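Local coordinates for glutamine amidotransferase type-2 domain-containing protein (Pseudomonas aeruginosa PAO1, PDB 1TE5) that is a predicted class-II glutamine amidotransferase that probably releases ammonia from glutamine for transfer to an acceptor that remains unidentified, at residues A[2-14]-A[219-231]. Sequence-based numbering, arbitrary orientation.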
ATOM      1  N   CYS A   2     -12.772   4.130 -20.143  1.00 54.47           N
ATOM      2  CA  CYS A   2     -12.543   3.016 -19.171  1.00 55.86           C
ATOM      3  C   CYS A   2     -11.226   3.220 -18.414  1.00 51.52           C
ATOM      4  O   CYS A   2     -10.349   2.353 -18.440  1.00 50.77           O
ATOM      5  CB  CYS A   2     -12.493   1.686 -19.898  1.00 60.49           C
ATOM      6  SG  CYS A   2     -12.762   1.766 -21.696  1.00 70.04           S
ATOM      7  N   GLU A   3     -11.079   4.380 -17.778  1.00 47.57           N
ATOM      8  CA  GLU A   3      -9.870   4.696 -17.025  1.00 42.99           C
ATOM      9  C   GLU A   3     -10.114   4.696 -15.516  1.00 37.96           C
ATOM     10  O   GLU A   3      -9.563   3.862 -14.805  1.00 37.01           O
ATOM     11  CB  GLU A   3      -9.264   6.017 -17.514  1.00 45.15           C
ATOM     12  CG  GLU A   3      -8.787   5.952 -18.979  1.00 49.37           C
ATOM     13  CD  GLU A   3      -8.069   7.210 -19.452  1.00 51.14           C
ATOM     14  OE1 GLU A   3      -6.896   7.419 -19.043  1.00 53.91           O
ATOM     15  OE2 GLU A   3      -8.673   7.974 -20.247  1.00 48.61           O
ATOM     16  N   LEU A   4     -10.918   5.635 -15.024  1.00 36.23           N
ATOM     17  CA  LEU A   4     -11.238   5.690 -13.597  1.00 32.78           C
ATOM     18  C   LEU A   4     -12.293   4.629 -13.302  1.00 31.58           C
ATOM     19  O   LEU A   4     -13.181   4.384 -14.117  1.00 34.34           O
ATOM     20  CB  LEU A   4     -11.781   7.068 -13.205  1.00 29.78           C
ATOM     21  CG  LEU A   4     -10.828   8.266 -13.168  1.00 34.29           C
ATOM     22  CD1 LEU A   4     -11.601   9.504 -12.739  1.00 32.73           C
ATOM     23  CD2 LEU A   4      -9.674   8.005 -12.213  1.00 35.04           C
ATOM     24  N   LEU A   5     -12.202   4.005 -12.136  1.00 30.75           N
ATOM     25  CA  LEU A   5     -13.147   2.965 -11.756  1.00 32.43           C
ATOM     26  C   LEU A   5     -13.329   2.883 -10.243  1.00 30.47           C
ATOM     27  O   LEU A   5     -12.400   2.536  -9.517  1.00 33.95           O
ATOM     28  CB  LEU A   5     -12.671   1.614 -12.308  1.00 35.00           C
ATOM     29  CG  LEU A   5     -13.455   0.342 -11.990  1.00 39.33           C
ATOM     30  CD1 LEU A   5     -14.931   0.486 -12.344  1.00 39.65           C
ATOM     31  CD2 LEU A   5     -12.827  -0.798 -12.766  1.00 42.58           C
ATOM     32  N   GLY A   6     -14.533   3.192  -9.777  1.00 28.60           N
ATOM     33  CA  GLY A   6     -14.808   3.135  -8.361  1.00 25.23           C
ATOM     34  C   GLY A   6     -16.039   2.316  -8.032  1.00 26.48           C
ATOM     35  O   GLY A   6     -16.785   1.882  -8.915  1.00 24.97           O
ATOM     36  N   MET A   7     -16.209   2.051  -6.744  1.00 23.51           N
ATOM     37  CA  MET A   7     -17.352   1.317  -6.248  1.00 25.39           C
ATOM     38  C   MET A   7     -17.587   1.652  -4.787  1.00 19.66           C
ATOM     39  O   MET A   7     -16.657   1.670  -3.985  1.00 23.11           O
ATOM     40  CB  MET A   7     -17.178  -0.199  -6.368  1.00 22.57           C
ATOM     41  CG  MET A   7     -18.395  -0.952  -5.809  1.00 31.55           C
ATOM     42  SD  MET A   7     -18.113  -2.618  -5.225  1.00 38.75           S
ATOM     43  CE  MET A   7     -17.231  -2.320  -3.722  1.00 42.58           C
ATOM     44  N   SER A   8     -18.851   1.893  -4.465  1.00 22.15           N
ATOM     45  CA  SER A   8     -19.282   2.183  -3.109  1.00 22.66           C
ATOM     46  C   SER A   8     -20.454   1.232  -2.897  1.00 22.24           C
ATOM     47  O   SER A   8     -21.368   1.187  -3.723  1.00 21.31           O
ATOM     48  CB  SER A   8     -19.734   3.639  -3.012  1.00 18.90           C
ATOM     49  OG  SER A   8     -20.243   3.934  -1.731  1.00 17.76           O
ATOM     50  N   ALA A   9     -20.365   0.392  -1.872  1.00 23.81           N
ATOM     51  CA  ALA A   9     -21.420  -0.569  -1.570  1.00 22.30           C
ATOM     52  C   ALA A   9     -21.774  -0.522  -0.087  1.00 24.19           C
ATOM     53  O   ALA A   9     -21.026   0.054   0.718  1.00 22.30           O
ATOM     54  CB  ALA A   9     -20.968  -1.965  -1.951  1.00 19.03           C
ATOM     55  N   ASN A  10     -22.913  -1.110   0.276  1.00 25.55           N
ATOM     56  CA  ASN A  10     -23.332  -1.132   1.676  1.00 25.58           C
ATOM     57  C   ASN A  10     -23.090  -2.462   2.397  1.00 28.07           C
ATOM     58  O   ASN A  10     -23.493  -2.635   3.548  1.00 28.88           O
ATOM     59  CB  ASN A  10     -24.774  -0.628   1.850  1.00 23.41           C
ATOM     60  CG  ASN A  10     -25.806  -1.522   1.198  1.00 22.32           C
ATOM     61  OD1 ASN A  10     -25.497  -2.589   0.679  1.00 23.79           O
ATOM     62  ND2 ASN A  10     -27.061  -1.096   1.258  1.00 21.62           N
ATOM     63  N   VAL A  11     -22.391  -3.362   1.711  1.00 23.34           N
ATOM     64  CA  VAL A  11     -22.012  -4.672   2.224  1.00 25.57           C
ATOM     65  C   VAL A  11     -20.728  -5.017   1.488  1.00 23.93           C
ATOM     66  O   VAL A  11     -20.487  -4.491   0.404  1.00 25.85           O
ATOM     67  CB  VAL A  11     -23.051  -5.763   1.879  1.00 26.09           C
ATOM     68  CG1 VAL A  11     -24.249  -5.653   2.769  1.00 31.64           C
ATOM     69  CG2 VAL A  11     -23.458  -5.675   0.416  1.00 27.31           C
ATOM     70  N   PRO A  12     -19.840  -5.815   2.103  1.00 23.78           N
ATOM     71  CA  PRO A  12     -18.602  -6.161   1.386  1.00 23.81           C
ATOM     72  C   PRO A  12     -18.935  -7.037   0.158  1.00 24.86           C
ATOM     73  O   PRO A  12     -19.353  -8.183   0.307  1.00 26.11           O
ATOM     74  CB  PRO A  12     -17.811  -6.936   2.444  1.00 21.87           C
ATOM     75  CG  PRO A  12     -18.298  -6.334   3.740  1.00 22.59           C
ATOM     76  CD  PRO A  12     -19.778  -6.265   3.504  1.00 22.03           C
ATOM     77  N   THR A  13     -18.750  -6.496  -1.045  1.00 22.95           N
ATOM     78  CA  THR A  13     -19.083  -7.242  -2.264  1.00 26.64           C
ATOM     79  C   THR A  13     -17.883  -7.686  -3.100  1.00 25.51           C
ATOM     80  O   THR A  13     -16.822  -7.054  -3.091  1.00 25.10           O
ATOM     81  CB  THR A  13     -20.112  -6.493  -3.191  1.00 28.85           C
ATOM     82  OG1 THR A  13     -19.432  -5.710  -4.177  1.00 37.01           O
ATOM     83  CG2 THR A  13     -21.017  -5.585  -2.382  1.00 23.45           C
ATOM     84  N   ASP A  14     -18.065  -8.809  -3.793  1.00 26.96           N
ATOM     85  CA  ASP A  14     -17.037  -9.385  -4.656  1.00 30.17           C
ATOM     86  C   ASP A  14     -16.817  -8.592  -5.937  1.00 30.01           C
ATOM     87  O   ASP A  14     -17.771  -8.084  -6.533  1.00 32.47           O
ATOM     88  CB  ASP A  14     -17.415 -10.816  -5.035  1.00 32.34           C
ATOM     89  CG  ASP A  14     -17.350 -11.764  -3.866  1.00 37.92           C
ATOM     90  OD1 ASP A  14     -16.279 -11.842  -3.220  1.00 39.20           O
ATOM     91  OD2 ASP A  14     -18.369 -12.439  -3.602  1.00 42.25           O
ATOM     92  N   ASP A 219     -29.012  -5.169  -0.434  1.00 30.77           N
ATOM     93  CA  ASP A 219     -27.783  -4.719  -1.073  1.00 28.02           C
ATOM     94  C   ASP A 219     -27.965  -3.519  -2.003  1.00 27.20           C
ATOM     95  O   ASP A 219     -28.966  -3.393  -2.714  1.00 25.12           O
ATOM     96  CB  ASP A 219     -27.154  -5.851  -1.881  1.00 29.00           C
ATOM     97  CG  ASP A 219     -26.488  -6.893  -1.018  1.00 32.86           C
ATOM     98  OD1 ASP A 219     -25.639  -7.634  -1.557  1.00 34.95           O
ATOM     99  OD2 ASP A 219     -26.794  -6.979   0.190  1.00 36.46           O
ATOM    100  N   VAL A 220     -26.978  -2.639  -1.991  1.00 25.33           N
ATOM    101  CA  VAL A 220     -26.960  -1.476  -2.864  1.00 24.91           C
ATOM    102  C   VAL A 220     -25.487  -1.308  -3.230  1.00 26.02           C
ATOM    103  O   VAL A 220     -24.633  -1.164  -2.350  1.00 26.68           O
ATOM    104  CB  VAL A 220     -27.486  -0.171  -2.176  1.00 23.48           C
ATOM    105  CG1 VAL A 220     -27.398   1.017  -3.147  1.00 25.04           C
ATOM    106  CG2 VAL A 220     -28.914  -0.346  -1.704  1.00 21.53           C
ATOM    107  N   VAL A 221     -25.183  -1.433  -4.519  1.00 25.07           N
ATOM    108  CA  VAL A 221     -23.813  -1.285  -4.990  1.00 25.13           C
ATOM    109  C   VAL A 221     -23.760  -0.373  -6.205  1.00 24.47           C
ATOM    110  O   VAL A 221     -24.481  -0.575  -7.181  1.00 24.36           O
ATOM    111  CB  VAL A 221     -23.117  -2.668  -5.243  1.00 26.30           C
ATOM    112  CG1 VAL A 221     -24.079  -3.817  -5.021  1.00 27.08           C
ATOM    113  CG2 VAL A 221     -22.503  -2.734  -6.625  1.00 27.06           C
ATOM    114  N   THR A 222     -22.909   0.643  -6.111  1.00 24.36           N
ATOM    115  CA  THR A 222     -22.732   1.625  -7.166  1.00 21.10           C
ATOM    116  C   THR A 222     -21.361   1.548  -7.797  1.00 21.92           C
ATOM    117  O   THR A 222     -20.350   1.466  -7.107  1.00 23.90           O
ATOM    118  CB  THR A 222     -22.928   3.039  -6.632  1.00 23.58           C
ATOM    119  OG1 THR A 222     -24.295   3.203  -6.258  1.00 20.99           O
ATOM    120  CG2 THR A 222     -22.553   4.088  -7.685  1.00 22.01           C
ATOM    121  N   VAL A 223     -21.337   1.550  -9.124  1.00 22.23           N
ATOM    122  CA  VAL A 223     -20.094   1.502  -9.870  1.00 22.77           C
ATOM    123  C   VAL A 223     -19.935   2.845 -10.565  1.00 24.81           C
ATOM    124  O   VAL A 223     -20.915   3.416 -11.050  1.00 26.34           O
ATOM    125  CB  VAL A 223     -20.114   0.370 -10.920  1.00 24.72           C
ATOM    126  CG1 VAL A 223     -18.761   0.286 -11.635  1.00 24.28           C
ATOM    127  CG2 VAL A 223     -20.464  -0.959 -10.249  1.00 23.90           C
ATOM    128  N   ILE A 224     -18.718   3.377 -10.548  1.00 26.98           N
ATOM    129  CA  ILE A 224     -18.406   4.658 -11.182  1.00 25.90           C
ATOM    130  C   ILE A 224     -17.252   4.404 -12.162  1.00 26.68           C
ATOM    131  O   ILE A 224     -16.281   3.735 -11.820  1.00 25.07           O
ATOM    132  CB  ILE A 224     -17.981   5.704 -10.127  1.00 24.52           C
ATOM    133  CG1 ILE A 224     -19.043   5.793  -9.029  1.00 24.57           C
ATOM    134  CG2 ILE A 224     -17.802   7.062 -10.776  1.00 25.98           C
ATOM    135  CD1 ILE A 224     -18.490   6.182  -7.703  1.00 22.89           C
ATOM    136  N   ALA A 225     -17.392   4.880 -13.395  1.00 28.43           N
ATOM    137  CA  ALA A 225     -16.362   4.696 -14.406  1.00 32.58           C
ATOM    138  C   ALA A 225     -16.259   5.955 -15.234  1.00 32.22           C
ATOM    139  O   ALA A 225     -17.091   6.850 -15.094  1.00 35.07           O
ATOM    140  CB  ALA A 225     -16.701   3.517 -15.290  1.00 28.81           C
ATOM    141  N   THR A 226     -15.218   6.052 -16.058  1.00 31.45           N
ATOM    142  CA  THR A 226     -15.035   7.222 -16.917  1.00 30.90           C
ATOM    143  C   THR A 226     -16.198   7.269 -17.904  1.00 34.28           C
ATOM    144  O   THR A 226     -16.629   8.342 -18.332  1.00 34.79           O
ATOM    145  CB  THR A 226     -13.681   7.178 -17.669  1.00 28.71           C
ATOM    146  OG1 THR A 226     -12.619   7.530 -16.771  1.00 29.93           O
ATOM    147  CG2 THR A 226     -13.675   8.136 -18.850  1.00 31.35           C
ATOM    148  N   GLU A 227     -16.702   6.089 -18.258  1.00 36.46           N
ATOM    149  CA  GLU A 227     -17.839   5.955 -19.160  1.00 41.01           C
ATOM    150  C   GLU A 227     -18.427   4.561 -18.995  1.00 40.60           C
ATOM    151  O   GLU A 227     -17.719   3.629 -18.615  1.00 41.20           O
ATOM    152  CB  GLU A 227     -17.432   6.206 -20.612  1.00 44.57           C
ATOM    153  CG  GLU A 227     -16.444   5.210 -21.182  1.00 51.79           C
ATOM    154  CD  GLU A 227     -15.913   5.624 -22.547  1.00 58.22           C
ATOM    155  OE1 GLU A 227     -14.951   4.978 -23.017  1.00 61.60           O
ATOM    156  OE2 GLU A 227     -16.444   6.591 -23.148  1.00 57.40           O
ATOM    157  N   PRO A 228     -19.738   4.414 -19.239  1.00 41.45           N
ATOM    158  CA  PRO A 228     -20.433   3.132 -19.114  1.00 42.08           C
ATOM    159  C   PRO A 228     -19.620   1.955 -19.634  1.00 44.48           C
ATOM    160  O   PRO A 228     -18.967   2.043 -20.676  1.00 44.61           O
ATOM    161  CB  PRO A 228     -21.697   3.358 -19.938  1.00 41.66           C
ATOM    162  CG  PRO A 228     -22.018   4.778 -19.631  1.00 42.08           C
ATOM    163  CD  PRO A 228     -20.659   5.453 -19.742  1.00 42.31           C
ATOM    164  N   LEU A 229     -19.609   0.880 -18.859  1.00 45.12           N
ATOM    165  CA  LEU A 229     -18.886  -0.327 -19.225  1.00 46.86           C
ATOM    166  C   LEU A 229     -19.887  -1.411 -19.623  1.00 48.32           C
ATOM    167  O   LEU A 229     -19.519  -2.438 -20.190  1.00 49.11           O
ATOM    168  CB  LEU A 229     -17.987  -0.765 -18.066  1.00 46.86           C
ATOM    169  CG  LEU A 229     -16.940   0.302 -17.684  1.00 45.61           C
ATOM    170  CD1 LEU A 229     -16.311   0.003 -16.336  1.00 43.54           C
ATOM    171  CD2 LEU A 229     -15.874   0.423 -18.761  1.00 44.80           C
ATOM    172  N   THR A 230     -21.158  -1.155 -19.335  1.00 50.02           N
ATOM    173  CA  THR A 230     -22.242  -2.062 -19.689  1.00 55.34           C
ATOM    174  C   THR A 230     -23.172  -1.262 -20.606  1.00 59.42           C
ATOM    175  O   THR A 230     -23.219  -0.027 -20.519  1.00 59.43           O
ATOM    176  CB  THR A 230     -23.007  -2.537 -18.437  1.00 55.32           C
ATOM    177  OG1 THR A 230     -22.164  -3.396 -17.664  1.00 54.57           O
ATOM    178  CG2 THR A 230     -24.253  -3.311 -18.816  1.00 57.96           C
ATOM    179  N   ASP A 231     -23.854  -1.941 -21.532  1.00 63.05           N
ATOM    180  CA  ASP A 231     -24.763  -1.235 -22.428  1.00 66.85           C
ATOM    181  C   ASP A 231     -25.813  -0.469 -21.621  1.00 68.68           C
ATOM    182  O   ASP A 231     -26.637  -1.069 -20.917  1.00 67.16           O
ATOM    183  CB  ASP A 231     -25.443  -2.186 -23.416  1.00 70.16           C
ATOM    184  CG  ASP A 231     -26.297  -1.445 -24.439  1.00 72.45           C
ATOM    185  OD1 ASP A 231     -25.869  -0.365 -24.913  1.00 71.86           O
ATOM    186  OD2 ASP A 231     -27.404  -1.934 -24.758  1.00 74.58           O
TER
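One face of the Asn10 amide is turned to Val220, whose backbone N reaches OD1 of Asn10 at 3.1 Å from well above the carbonyl plane (43° out of it), while ND2 of Asn10 rests 3.6 Å from Val220 CG2 and gives its hydrogen bond to Asp218 O. With CG held between backbone N and carbonyl carbon (chi1 65°), the amide folds back over the neighbouring strand. Close by, Val11 CG2 lies against the flat of the Asp219 carboxylate, 3.6 Å from Asp219 CG, and the carboxylate oxygens bond to Thr215 N and Thr216 OG1. Strands 4-9 and 220-225 run antiparallel in the middle of a seven-stranded sheet of the Ntn-hydrolase fold of class-II amidotransferases. Paired bonds join Gly6 with Ile224 and Ser8 with Thr222; Gly6 N to Ile224 O is the shortest, at 2.7 Å. On the face carrying Leu5 and Ala9, Leu5 CD1 meets Val223 CG1 at 3.9 Å, and Ala9 CB faces Val221 CB. Just past the end of strand 220-225, Thr226 OG1 accepts a nearly straight hydrogen bond from Leu4 N (3.1 Å, 165° at the hydrogen). Next to this, Cys2, probably the N-terminal nucleophile as in relatives, sets its CB 3.8 Å from Leu229 CD2.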